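Local coordinates for sugar ABC transporter substrate-binding protein, BlMnBP1 (Bifidobacterium animalis subsp. lactis ATCC 27673, PDB 6I5R) that probably captures beta-manno-oligosaccharides such as mannobiose outside the cell and delivers them to an ABC transporter for uptake, at residues M43-D48 against I100-A105. Sequence-based numbering, arbitrary orientation.
Sequences MNNRTD and IMMIPA. With BMA (beta-D-mannopyranose), chain B; BMA (beta-D-mannopyranose), chain C.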
loop_
_atom_site.group_PDB
_atom_site.type_symbol
_atom_site.label_atom_id
_atom_site.label_comp_id
_atom_site.label_asym_id
_atom_site.label_seq_id
_atom_site.Cartn_x
_atom_site.Cartn_y
_atom_site.Cartn_z
ATOM N N MET A 43 12.088 -10.755 7.079
ATOM C CA MET A 43 11.246 -9.911 7.923
ATOM C C MET A 43 10.055 -9.423 7.100
ATOM O O MET A 43 10.233 -8.895 6.000
ATOM C CB MET A 43 12.026 -8.704 8.442
ATOM C CG MET A 43 13.206 -8.990 9.362
ATOM S SD MET A 43 13.993 -7.395 9.765
ATOM C CE MET A 43 12.627 -6.478 10.417
ATOM N N ASN A 44 8.843 -9.584 7.619
ATOM C CA ASN A 44 7.697 -8.996 6.916
ATOM C C ASN A 44 6.612 -8.596 7.910
ATOM O O ASN A 44 6.722 -8.807 9.120
ATOM C CB ASN A 44 7.153 -9.931 5.821
ATOM C CG ASN A 44 6.476 -11.146 6.371
ATOM O OD1 ASN A 44 5.337 -11.091 6.806
ATOM N ND2 ASN A 44 7.175 -12.257 6.355
ATOM N N ASN A 45 5.546 -7.996 7.372
ATOM C CA ASN A 45 4.506 -7.383 8.191
ATOM C C ASN A 45 3.316 -8.301 8.448
ATOM O O ASN A 45 2.400 -7.915 9.179
ATOM C CB ASN A 45 3.982 -6.128 7.509
ATOM C CG ASN A 45 3.404 -6.426 6.143
ATOM O OD1 ASN A 45 4.027 -7.072 5.322
ATOM N ND2 ASN A 45 2.183 -5.977 5.916
ATOM N N ARG A 46 3.287 -9.473 7.831
ATOM C CA ARG A 46 2.102 -10.327 7.855
ATOM C C ARG A 46 2.158 -11.242 9.077
ATOM O O ARG A 46 2.366 -12.451 8.996
ATOM C CB ARG A 46 1.992 -11.101 6.545
ATOM C CG ARG A 46 1.781 -10.186 5.337
ATOM C CD ARG A 46 0.465 -9.369 5.443
ATOM N NE ARG A 46 -0.674 -10.236 5.663
ATOM C CZ ARG A 46 -1.384 -10.785 4.683
ATOM N NH1 ARG A 46 -1.077 -10.551 3.411
ATOM N NH2 ARG A 46 -2.389 -11.579 4.982
ATOM N N THR A 47 1.963 -10.618 10.240
ATOM C CA THR A 47 1.893 -11.383 11.480
ATOM C C THR A 47 0.813 -12.450 11.401
ATOM O O THR A 47 0.959 -13.550 11.951
ATOM C CB THR A 47 1.606 -10.438 12.646
ATOM O OG1 THR A 47 0.410 -9.691 12.366
ATOM C CG2 THR A 47 2.724 -9.475 12.853
ATOM N N ASP A 48 -0.294 -12.133 10.734
ATOM C CA ASP A 48 -1.370 -13.105 10.589
ATOM C C ASP A 48 -0.904 -14.382 9.887
ATOM O O ASP A 48 -1.253 -15.490 10.312
ATOM C CB ASP A 48 -2.543 -12.454 9.848
ATOM C CG ASP A 48 -2.181 -11.939 8.453
ATOM O OD1 ASP A 48 -0.996 -11.662 8.181
ATOM O OD2 ASP A 48 -3.135 -11.765 7.638
ATOM N N ILE A 100 16.279 -10.573 4.065
ATOM C CA ILE A 100 15.235 -9.937 3.271
ATOM C C ILE A 100 14.297 -9.222 4.229
ATOM O O ILE A 100 13.905 -9.802 5.242
ATOM C CB ILE A 100 14.407 -10.954 2.468
ATOM C CG1 ILE A 100 15.243 -11.746 1.493
ATOM C CG2 ILE A 100 13.248 -10.231 1.726
ATOM C CD1 ILE A 100 14.554 -13.038 1.134
ATOM N N MET A 101 13.898 -7.991 3.885
ATOM C CA MET A 101 12.779 -7.335 4.553
ATOM C C MET A 101 11.878 -6.693 3.503
ATOM O O MET A 101 12.261 -6.522 2.339
ATOM C CB MET A 101 13.221 -6.263 5.564
ATOM C CG MET A 101 13.848 -5.054 4.956
ATOM S SD MET A 101 13.906 -3.622 6.065
ATOM C CE MET A 101 14.963 -4.301 7.381
ATOM N N MET A 102 10.663 -6.341 3.917
ATOM C CA MET A 102 9.830 -5.488 3.078
ATOM C C MET A 102 10.313 -4.056 3.309
ATOM O O MET A 102 10.405 -3.595 4.456
ATOM C CB MET A 102 8.343 -5.657 3.406
ATOM C CG MET A 102 7.892 -7.096 3.463
ATOM S SD MET A 102 8.436 -8.203 2.127
ATOM C CE MET A 102 7.520 -7.587 0.694
ATOM N N ILE A 103 10.642 -3.366 2.228
ATOM C CA ILE A 103 11.280 -2.062 2.304
ATOM C C ILE A 103 10.366 -1.067 3.009
ATOM O O ILE A 103 9.213 -0.864 2.593
ATOM C CB ILE A 103 11.642 -1.545 0.908
ATOM C CG1 ILE A 103 12.631 -2.495 0.255
ATOM C CG2 ILE A 103 12.165 -0.139 1.002
ATOM C CD1 ILE A 103 12.823 -2.294 -1.204
ATOM N N PRO A 104 10.840 -0.460 4.096
ATOM C CA PRO A 104 10.054 0.534 4.836
ATOM C C PRO A 104 10.210 1.919 4.194
ATOM O O PRO A 104 10.521 2.016 3.016
ATOM C CB PRO A 104 10.667 0.501 6.229
ATOM C CG PRO A 104 12.105 0.127 5.959
ATOM C CD PRO A 104 12.077 -0.838 4.830
ATOM N N ALA A 105 9.963 2.972 4.987
ATOM C CA ALA A 105 9.925 4.313 4.407
ATOM C C ALA A 105 11.327 4.894 4.310
ATOM O O ALA A 105 11.801 5.571 5.259
ATOM C CB ALA A 105 8.978 5.183 5.228
HETATM C C1 BMA B . -2.089 -8.408 10.176
HETATM C C2 BMA B . -2.519 -8.376 8.688
HETATM C C3 BMA B . -1.683 -7.341 7.946
HETATM C C4 BMA B . -1.590 -6.052 8.722
HETATM C C5 BMA B . -1.177 -6.311 10.178
HETATM C C6 BMA B . -1.045 -5.031 10.966
HETATM O O1 BMA B . -3.021 -9.257 10.763
HETATM O O2 BMA B . -3.904 -7.905 8.646
HETATM O O3 BMA B . -2.180 -7.092 6.676
HETATM O O4 BMA B . -0.620 -5.188 8.128
HETATM O O5 BMA B . -2.138 -7.168 10.773
HETATM O O6 BMA B . -0.281 -5.368 12.130
HETATM C C1 BMA C . -0.969 -4.452 6.987
HETATM C C2 BMA C . -0.074 -3.181 7.099
HETATM C C3 BMA C . -0.240 -2.380 5.845
HETATM C C4 BMA C . -0.107 -3.251 4.600
HETATM C C5 BMA C . -1.074 -4.435 4.654
HETATM C C6 BMA C . -0.904 -5.357 3.462
HETATM O O2 BMA C . 1.309 -3.526 7.116
HETATM O O3 BMA C . 0.694 -1.300 5.752
HETATM O O4 BMA C . -0.429 -2.458 3.488
HETATM O O5 BMA C . -0.773 -5.189 5.840
HETATM O O6 BMA C . 0.401 -5.959 3.472
#
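Met43, near the end of strand 38-44, pairs with Ile100 at the start of the parallel strand 100-102, Met43 N donating to Ile100 O over 2.8 Å in a nearly straight bond (167°). Two residues beyond Ile100, Met102 N reaches Met43 O only weakly, and the same carbonyl takes a CA-H...O contact from Met101 CA. Apolar contacts fill in around it: the side chains of Met43 and Met101 run side by side, CB to CB 4.0 Å, while on Met102 CG rests against Asn44 CB at 3.8 Å.

Polar bonds then fold residues 45-48 into a sugar-binding loop. Asn44, with CG between its backbone N and carbonyl carbon (chi1 70°), turns OD1 back to accept Arg46 N in the carbonyl plane at 2.8 Å, an Asx turn. Further along, Arg46 grips Asp48 side-on: NE meets OD1, and NH2 forms a salt bridge to OD2 at 2.8 Å, while NH1 pairs with Glu354. An alanine in place of Asp48 would probably leave the guanidinium less firmly fixed, with Glu354 still holding NH1, and take away the carboxylate that lies against C2 of the chain B mannose.

Within these segments the hydrogen bonds to the sugar come from Asn45, whose ND2 donates to both O2 (2.9 Å) and O6 (3.0 Å) of the chain C mannose. Asp48 CB lies 3.4 Å from O1 of the chain B mannose, and Trp265, Glu266, Lys269, Gln289 and Asp320 supply further hydrogen bonds to the disaccharide. A buried strand pair thus carries a loop set by its own side chains, placing one amide to read two mannose oxygens.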